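Local coordinates for putative flagellar hook-associated protein (Vibrio parahaemolyticus, PDB 3PWX), which probably serves as a structural protein of the bacterial flagellum, as a flagellin-family member thought to be hook-associated, at residues A24-Q27 with S28-A31; S169-F172 with Q173-V176; T195-G198 with G199-N203. All blocks are in the same frame, centred on the assembly; numbering follows the deposited sequence.

Contact 1 (A24-Q27 with S28-A31); sequences AQYQ and SNIA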
ATOM      1  N   ALA A  24     -17.536   4.448   4.177  1.00 64.54           N
ATOM      2  CA  ALA A  24     -17.435   4.848   5.589  1.00 64.95           C
ATOM      3  C   ALA A  24     -16.419   3.944   6.256  1.00 63.96           C
ATOM      4  O   ALA A  24     -15.698   4.384   7.123  1.00 63.98           O
ATOM      5  CB  ALA A  24     -18.769   4.785   6.303  1.00 66.36           C
ATOM      6  N   GLN A  25     -16.309   2.706   5.800  1.00 63.71           N
ATOM      7  CA  GLN A  25     -15.308   1.844   6.378  1.00 63.91           C
ATOM      8  C   GLN A  25     -13.889   2.256   5.962  1.00 62.22           C
ATOM      9  O   GLN A  25     -12.982   2.336   6.813  1.00 62.14           O
ATOM     10  CB  GLN A  25     -15.569   0.377   6.072  1.00 63.60           C
ATOM     11  CG  GLN A  25     -14.886  -0.485   7.121  1.00 69.45           C
ATOM     12  CD  GLN A  25     -14.730  -1.977   6.690  1.00 77.02           C
ATOM     13  OE1 GLN A  25     -13.611  -2.547   6.771  1.00 77.69           O
ATOM     14  NE2 GLN A  25     -15.842  -2.605   6.236  1.00 75.61           N
ATOM     15  N   TYR A  26     -13.677   2.529   4.676  1.00 61.62           N
ATOM     16  CA  TYR A  26     -12.358   2.993   4.255  1.00 60.00           C
ATOM     17  C   TYR A  26     -11.969   4.255   4.980  1.00 59.95           C
ATOM     18  O   TYR A  26     -10.838   4.398   5.386  1.00 60.45           O
ATOM     19  CB  TYR A  26     -12.283   3.238   2.772  1.00 60.03           C
ATOM     20  CG  TYR A  26     -12.408   1.989   1.939  1.00 58.65           C
ATOM     21  CD1 TYR A  26     -11.616   0.870   2.190  1.00 59.29           C
ATOM     22  CD2 TYR A  26     -13.283   1.935   0.864  1.00 59.02           C
ATOM     23  CE1 TYR A  26     -11.734  -0.337   1.374  1.00 56.93           C
ATOM     24  CE2 TYR A  26     -13.397   0.759   0.065  1.00 60.35           C
ATOM     25  CZ  TYR A  26     -12.626  -0.367   0.339  1.00 56.95           C
ATOM     26  OH  TYR A  26     -12.715  -1.479  -0.476  1.00 57.60           O
ATOM     27  N   GLN A  27     -12.890   5.190   5.164  1.00 60.63           N
ATOM     28  CA  GLN A  27     -12.500   6.442   5.758  1.00 59.82           C
ATOM     29  C   GLN A  27     -12.209   6.252   7.231  1.00 60.40           C
ATOM     30  O   GLN A  27     -11.426   7.036   7.841  1.00 60.87           O
ATOM     31  CB  GLN A  27     -13.543   7.519   5.538  1.00 60.79           C
ATOM     32  CG  GLN A  27     -13.784   7.826   4.089  1.00 60.73           C
ATOM     33  CD  GLN A  27     -14.516   9.130   3.928  1.00 62.75           C
ATOM     34  OE1 GLN A  27     -15.729   9.150   3.974  1.00 61.37           O
ATOM     35  NE2 GLN A  27     -13.763  10.249   3.770  1.00 61.37           N
ATOM     36  N   SER A  28     -12.798   5.210   7.802  1.00 60.39           N
ATOM     37  CA  SER A  28     -12.468   4.823   9.167  1.00 60.73           C
ATOM     38  C   SER A  28     -11.106   4.161   9.264  1.00 59.83           C
ATOM     39  O   SER A  28     -10.446   4.302  10.281  1.00 61.79           O
ATOM     40  CB  SER A  28     -13.525   3.914   9.764  1.00 61.49           C
ATOM     41  OG  SER A  28     -13.039   3.374  10.967  1.00 62.57           O
ATOM     42  N   ASN A  29     -10.677   3.444   8.222  1.00 58.50           N
ATOM     43  CA  ASN A  29      -9.343   2.845   8.190  1.00 55.61           C
ATOM     44  C   ASN A  29      -8.314   3.943   8.088  1.00 55.03           C
ATOM     45  O   ASN A  29      -7.287   3.918   8.784  1.00 55.20           O
ATOM     46  CB  ASN A  29      -9.209   1.913   6.988  1.00 55.01           C
ATOM     47  CG  ASN A  29      -9.966   0.607   7.175  1.00 54.40           C
ATOM     48  OD1 ASN A  29     -10.556   0.351   8.236  1.00 54.50           O
ATOM     49  ND2 ASN A  29      -9.959  -0.240   6.124  1.00 54.44           N
ATOM     50  N   ILE A  30      -8.600   4.929   7.239  1.00 53.96           N
ATOM     51  CA  ILE A  30      -7.708   6.052   7.037  1.00 53.91           C
ATOM     52  C   ILE A  30      -7.546   6.987   8.295  1.00 54.19           C
ATOM     53  O   ILE A  30      -6.418   7.309   8.707  1.00 54.86           O
ATOM     54  CB  ILE A  30      -8.187   6.859   5.856  1.00 54.38           C
ATOM     55  CG1 ILE A  30      -8.268   5.956   4.612  1.00 54.42           C
ATOM     56  CG2 ILE A  30      -7.331   8.098   5.641  1.00 54.55           C
ATOM     57  CD1 ILE A  30      -8.607   6.762   3.363  1.00 55.06           C
ATOM     58  N   ALA A  31      -8.640   7.424   8.907  1.00 54.88           N
ATOM     59  CA  ALA A  31      -8.545   8.108  10.190  1.00 55.63           C
ATOM     60  C   ALA A  31      -7.763   7.209  11.181  1.00 55.69           C
ATOM     61  O   ALA A  31      -6.931   7.689  11.930  1.00 55.14           O
ATOM     62  CB  ALA A  31      -9.926   8.451  10.734  1.00 56.44           C
TER
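Two turns of the long helix 7-61 make up this contact, in which the carbonyl oxygens of Ala24, Gln25, Tyr26 and Gln27 each accept the backbone N-H four residues on. Asn29 N reaches Gln25 O at 2.9 Å and lies in the plane of that carbonyl. Ile30 N to Tyr26 O (3.0 Å) and Ala31 N to Gln27 O (3.0 Å) are straighter, the latter at 173°. Tyr26 O also takes a second, weak bond from Asn29 N.

Side chains meet this ladder mainly through their inner carbons. Ile30 CG1, anti to its own carbonyl carbon (chi1 -57°), lies back along the helix and passes 3.1 Å from Tyr26 O, while Ser28 CB approaches Gln25 O at 3.4 Å. The segment falls in a predicted coiled coil within the flagellin N-terminal helical region, and the observed packing agrees with helix pairing: Ile30 is buried against Leu204, Met207 and His211 of helix 172-223, and the Tyr26 ring meets that of His211 with the planes only about 10° apart. Gln27 extends beyond CG towards the same helix, where NE2 makes weak hydrogen bonds to Asp208 and Ser212.

Asn29 serves a different neighbour. Its ND2 stands oblique to the Tyr26 ring, 4.4 Å from Tyr26 CD1, and donates to the backbone oxygen of Thr129 on strand 127-131, whereas its OD1 lies 3.4 Å from Gln25 O; both can only accept, so this is a proximity and not a bond.

Contact 2 (S169-F172 with Q173-V176); sequences SPNF and QAEV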
ATOM      1  N   SER A 169      41.966   6.946  26.309  1.00 79.11           N
ATOM      2  CA  SER A 169      43.080   6.264  25.698  1.00 79.60           C
ATOM      3  C   SER A 169      43.580   7.102  24.495  1.00 79.92           C
ATOM      4  O   SER A 169      43.078   8.210  24.232  1.00 77.78           O
ATOM      5  CB  SER A 169      42.634   4.883  25.261  1.00 78.93           C
ATOM      6  OG  SER A 169      41.946   4.937  24.012  1.00 76.73           O
ATOM      7  N   PRO A 170      44.599   6.600  23.773  1.00 81.60           N
ATOM      8  CA  PRO A 170      45.089   7.379  22.612  1.00 81.92           C
ATOM      9  C   PRO A 170      44.013   7.572  21.533  1.00 81.09           C
ATOM     10  O   PRO A 170      44.184   8.381  20.595  1.00 80.75           O
ATOM     11  CB  PRO A 170      46.216   6.504  22.057  1.00 83.50           C
ATOM     12  CG  PRO A 170      46.639   5.598  23.205  1.00 83.63           C
ATOM     13  CD  PRO A 170      45.449   5.426  24.088  1.00 82.16           C
ATOM     14  N   ASN A 171      42.920   6.817  21.688  1.00 80.54           N
ATOM     15  CA  ASN A 171      41.790   6.760  20.755  1.00 78.41           C
ATOM     16  C   ASN A 171      40.594   7.627  21.086  1.00 76.99           C
ATOM     17  O   ASN A 171      39.531   7.532  20.426  1.00 76.04           O
ATOM     18  CB  ASN A 171      41.328   5.323  20.623  1.00 78.64           C
ATOM     19  CG  ASN A 171      41.664   4.756  19.279  1.00 80.40           C
ATOM     20  OD1 ASN A 171      40.813   4.695  18.395  1.00 78.08           O
ATOM     21  ND2 ASN A 171      42.934   4.398  19.088  1.00 83.65           N
ATOM     22  N   PHE A 172      40.769   8.478  22.097  1.00 76.49           N
ATOM     23  CA  PHE A 172      39.720   9.358  22.564  1.00 75.08           C
ATOM     24  C   PHE A 172      39.120  10.167  21.423  1.00 74.30           C
ATOM     25  O   PHE A 172      37.915  10.119  21.206  1.00 73.17           O
ATOM     26  CB  PHE A 172      40.250  10.277  23.658  1.00 75.67           C
ATOM     27  CG  PHE A 172      39.206  11.138  24.312  1.00 73.55           C
ATOM     28  CD1 PHE A 172      38.965  12.428  23.858  1.00 72.29           C
ATOM     29  CD2 PHE A 172      38.500  10.686  25.412  1.00 72.17           C
ATOM     30  CE1 PHE A 172      38.017  13.252  24.489  1.00 72.40           C
ATOM     31  CE2 PHE A 172      37.544  11.501  26.042  1.00 71.39           C
ATOM     32  CZ  PHE A 172      37.306  12.781  25.580  1.00 71.23           C
ATOM     33  N   GLN A 173      39.951  10.899  20.688  1.00 75.21           N
ATOM     34  CA  GLN A 173      39.405  11.758  19.649  1.00 74.92           C
ATOM     35  C   GLN A 173      38.721  10.965  18.512  1.00 73.32           C
ATOM     36  O   GLN A 173      37.835  11.476  17.849  1.00 72.25           O
ATOM     37  CB  GLN A 173      40.467  12.687  19.107  1.00 76.39           C
ATOM     38  CG  GLN A 173      39.906  14.014  18.559  1.00 78.94           C
ATOM     39  CD  GLN A 173      39.059  14.797  19.564  1.00 80.21           C
ATOM     40  OE1 GLN A 173      39.458  15.014  20.727  1.00 80.50           O
ATOM     41  NE2 GLN A 173      37.883  15.255  19.100  1.00 79.68           N
ATOM     42  N   ALA A 174      39.137   9.713  18.321  1.00 72.79           N
ATOM     43  CA  ALA A 174      38.598   8.883  17.280  1.00 71.66           C
ATOM     44  C   ALA A 174      37.188   8.331  17.650  1.00 70.93           C
ATOM     45  O   ALA A 174      36.296   8.250  16.773  1.00 70.21           O
ATOM     46  CB  ALA A 174      39.564   7.752  16.955  1.00 71.74           C
ATOM     47  N   GLU A 175      36.986   7.950  18.919  1.00 70.52           N
ATOM     48  CA  GLU A 175      35.657   7.530  19.390  1.00 68.87           C
ATOM     49  C   GLU A 175      34.705   8.697  19.353  1.00 68.45           C
ATOM     50  O   GLU A 175      33.549   8.544  18.900  1.00 66.81           O
ATOM     51  CB  GLU A 175      35.678   6.988  20.814  1.00 69.27           C
ATOM     52  CG  GLU A 175      36.284   5.615  20.930  1.00 71.29           C
ATOM     53  CD  GLU A 175      35.398   4.498  20.411  1.00 72.01           C
ATOM     54  OE1 GLU A 175      34.470   4.735  19.615  1.00 71.09           O
ATOM     55  OE2 GLU A 175      35.658   3.340  20.793  1.00 76.21           O
ATOM     56  N   VAL A 176      35.182   9.856  19.836  1.00 68.77           N
ATOM     57  CA  VAL A 176      34.416  11.101  19.695  1.00 67.89           C
ATOM     58  C   VAL A 176      33.885  11.257  18.252  1.00 67.53           C
ATOM     59  O   VAL A 176      32.680  11.415  18.056  1.00 66.90           O
ATOM     60  CB  VAL A 176      35.233  12.341  20.195  1.00 69.31           C
ATOM     61  CG1 VAL A 176      34.671  13.704  19.685  1.00 65.12           C
ATOM     62  CG2 VAL A 176      35.344  12.299  21.728  1.00 69.24           C
TER
HETATM   63  O   HOH W   1      43.104  11.399  21.091  1.00 73.36           O
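Phe172 and Val176 form the close-packed side of a helix start, where a type I beta turn from Ser169 to Phe172 leads into helix 172-223. Val176 CG2 sits over one face of the Phe172 ring, 4.0 Å from CE1. The ring gets there because CG is anti to the backbone N (chi1 -174°), which carries it along the helix towards the next turn. Below this pair the backbone is regular: Val176 N donates to Phe172 O at 3.1 Å and 174°, and Glu175 N to Asn171 O at 3.0 Å. Helix 154-166 covers this side, with Leu161 against Val176 and Glu164 against Phe172; Glu175 folds back at chi2 and its OE1 accepts from Gln157.

The other side is looser and faces solvent. Asn171 occupies the N-cap position, yet its side chain makes no capping bond; OD1 lies 3.6 Å from Ala174 CB. Its carbonyl oxygen receives a second but weak bond from Ala174 N. On the exposed Gln173, the bent side chain brings OE1 no nearer than 4.1 Å to Phe172 CD1, with amide and ring planes 65° apart. A water bridges the beta turn to the first turn of the helix, donating to Pro170 O and accepting from Gln173 N, each at 3.2 Å.

Contact 3 (T195-G198 with G199-N203); sequences TEIG and GRHNN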
ATOM      1  N   THR A 195       9.837  12.396   7.616  1.00 54.01           N
ATOM      2  CA  THR A 195       9.489  12.924   6.300  1.00 54.67           C
ATOM      3  C   THR A 195       8.655  11.877   5.565  1.00 54.36           C
ATOM      4  O   THR A 195       7.662  12.201   4.919  1.00 55.25           O
ATOM      5  CB  THR A 195      10.735  13.240   5.507  1.00 55.25           C
ATOM      6  OG1 THR A 195      11.405  14.360   6.112  1.00 56.15           O
ATOM      7  CG2 THR A 195      10.376  13.633   4.117  1.00 56.61           C
ATOM      8  N   GLU A 196       9.019  10.597   5.696  1.00 53.76           N
ATOM      9  CA  GLU A 196       8.273   9.574   5.014  1.00 53.60           C
ATOM     10  C   GLU A 196       6.890   9.475   5.632  1.00 53.26           C
ATOM     11  O   GLU A 196       5.916   9.424   4.928  1.00 53.65           O
ATOM     12  CB  GLU A 196       9.009   8.248   5.021  1.00 53.24           C
ATOM     13  CG  GLU A 196       8.488   7.318   3.969  1.00 55.00           C
ATOM     14  CD  GLU A 196       8.870   5.849   4.183  1.00 58.28           C
ATOM     15  OE1 GLU A 196      10.020   5.575   4.598  1.00 55.27           O
ATOM     16  OE2 GLU A 196       7.995   4.979   3.878  1.00 57.87           O
ATOM     17  N   ILE A 197       6.770   9.521   6.942  1.00 52.86           N
ATOM     18  CA  ILE A 197       5.436   9.567   7.513  1.00 52.75           C
ATOM     19  C   ILE A 197       4.583  10.759   7.058  1.00 53.37           C
ATOM     20  O   ILE A 197       3.379  10.620   6.801  1.00 53.44           O
ATOM     21  CB  ILE A 197       5.492   9.533   9.009  1.00 52.50           C
ATOM     22  CG1 ILE A 197       5.652   8.106   9.508  1.00 52.00           C
ATOM     23  CG2 ILE A 197       4.241  10.175   9.604  1.00 52.79           C
ATOM     24  CD1 ILE A 197       6.480   7.964  10.784  1.00 51.89           C
ATOM     25  N   GLY A 198       5.172  11.938   6.961  1.00 53.92           N
ATOM     26  CA  GLY A 198       4.403  13.087   6.439  1.00 54.72           C
ATOM     27  C   GLY A 198       3.887  12.876   5.029  1.00 55.08           C
ATOM     28  O   GLY A 198       2.814  13.271   4.747  1.00 55.48           O
ATOM     29  N   GLY A 199       4.656  12.262   4.133  1.00 55.09           N
ATOM     30  CA  GLY A 199       4.204  11.867   2.810  1.00 55.54           C
ATOM     31  C   GLY A 199       3.065  10.849   2.890  1.00 55.02           C
ATOM     32  O   GLY A 199       2.106  10.916   2.103  1.00 55.51           O
ATOM     33  N   ARG A 200       3.139   9.892   3.819  1.00 54.17           N
ATOM     34  CA  ARG A 200       1.985   9.003   4.040  1.00 53.79           C
ATOM     35  C   ARG A 200       0.704   9.759   4.394  1.00 54.03           C
ATOM     36  O   ARG A 200      -0.303   9.647   3.701  1.00 54.36           O
ATOM     37  CB  ARG A 200       2.303   7.914   5.044  1.00 53.05           C
ATOM     38  CG  ARG A 200       3.104   6.771   4.360  1.00 53.70           C
ATOM     39  CD  ARG A 200       3.501   5.724   5.411  1.00 54.18           C
ATOM     40  NE  ARG A 200       4.624   4.915   4.980  1.00 53.02           N
ATOM     41  CZ  ARG A 200       5.225   4.038   5.773  1.00 54.22           C
ATOM     42  NH1 ARG A 200       4.803   3.871   7.032  1.00 51.77           N
ATOM     43  NH2 ARG A 200       6.254   3.323   5.314  1.00 55.59           N
ATOM     44  N   HIS A 201       0.773  10.595   5.426  1.00 54.03           N
ATOM     45  CA  HIS A 201      -0.345  11.540   5.723  1.00 54.54           C
ATOM     46  C   HIS A 201      -0.978  12.237   4.525  1.00 55.37           C
ATOM     47  O   HIS A 201      -2.196  12.301   4.449  1.00 55.62           O
ATOM     48  CB  HIS A 201       0.100  12.628   6.685  1.00 54.84           C
ATOM     49  CG  HIS A 201       0.101  12.197   8.111  1.00 54.39           C
ATOM     50  ND1 HIS A 201      -0.997  11.618   8.716  1.00 54.24           N
ATOM     51  CD2 HIS A 201       1.052  12.311   9.077  1.00 54.23           C
ATOM     52  CE1 HIS A 201      -0.712  11.362   9.982  1.00 54.06           C
ATOM     53  NE2 HIS A 201       0.517  11.790  10.229  1.00 54.05           N
ATOM     54  N   ASN A 202      -0.147  12.813   3.653  1.00 55.92           N
ATOM     55  CA  ASN A 202      -0.645  13.456   2.448  1.00 58.35           C
ATOM     56  C   ASN A 202      -1.359  12.530   1.459  1.00 57.61           C
ATOM     57  O   ASN A 202      -2.388  12.872   0.887  1.00 59.51           O
ATOM     58  CB  ASN A 202       0.477  14.259   1.783  1.00 59.80           C
ATOM     59  CG  ASN A 202       0.927  15.418   2.660  1.00 64.20           C
ATOM     60  OD1 ASN A 202       0.163  15.874   3.524  1.00 67.27           O
ATOM     61  ND2 ASN A 202       2.165  15.879   2.478  1.00 66.46           N
ATOM     62  N   ASN A 203      -0.813  11.349   1.263  1.00 56.39           N
ATOM     63  CA  ASN A 203      -1.392  10.458   0.333  1.00 56.58           C
ATOM     64  C   ASN A 203      -2.735   9.931   0.882  1.00 56.16           C
ATOM     65  O   ASN A 203      -3.758   9.870   0.130  1.00 56.87           O
ATOM     66  CB  ASN A 203      -0.358   9.408  -0.040  1.00 56.32           C
ATOM     67  CG  ASN A 203       0.527   9.867  -1.195  1.00 57.31           C
ATOM     68  OD1 ASN A 203       0.064  10.595  -2.108  1.00 61.37           O
ATOM     69  ND2 ASN A 203       1.757   9.417  -1.215  1.00 57.14           N
TER
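Glu196 and Arg200, one helical turn apart, form a salt bridge with OE2 of the glutamate 2.8 Å from NH2 of the arginine. Its hydrogen-bond component is weak: the N-H...O angle is 121°, and the carboxylate and guanidinium planes stand 84° apart, so the groups do not pair as a flat two-bond fork. Both chains are extended, but they leave the helix differently. Glu196 has its CG turned opposite the main-chain nitrogen (chi1 -161°), which sends the carboxylate almost straight out from the helix, whereas the Arg200 chain, its CG anti to the carbonyl carbon, runs back along the helix to meet it. The guanidinium has a second grip through NH1, which donates to the backbone oxygen of Asn139, and Lys132 of the second subunit makes a long, weak ion pair with Glu196 OE2.

Beneath the bridge, Arg200 N donates to Glu196 O at 3.0 Å, and the same i to i+4 pattern links His201 N to Ile197 O (2.9 Å) and Asn202 N to Gly198 O (3.2 Å).

Further out the contact is van der Waals packing. Ile197 and His201 run alongside each other in the same direction, with Ile197 CG2 3.9 Å from His201 CD2. Gly198 presents its CA to the edge of the imidazole, near the ring plane. The polar end of that ring points to helix 7-61, where NE2 hydrogen-bonds Glu41 OE1.

These two turns of helix 172-223 thus have helix 7-61 on one flank, with Gln40 and Glu41 against Ile197 and Leu37 against Arg200. Strand 134-137 also reaches Arg200, through Met136 and Asp137, and Met140 in the following loop touches Glu196, Ile197 and Arg200.

How the contacts relate
All three contacts are local and in series along the chain, so none encloses or crosses another; each is a stretch of eight or nine residues that closes no long loop. Contact 1 comes first, on helix 7-61. Contact 2 marks where the loop following helix 154-166 enters helix 172-223, and packs on helix 154-166. Contact 3 lies further along the last helix, its centre about 40 Å from that of contact 2. Contacts 1 and 3 each lie where helix 7-61 faces helix 172-223, beside strands 127-131 and 134-137 respectively, their centres about 17 Å apart. Contacts 1 and 2 lie on opposite sides of the chain's centre, their centres about 54 Å apart.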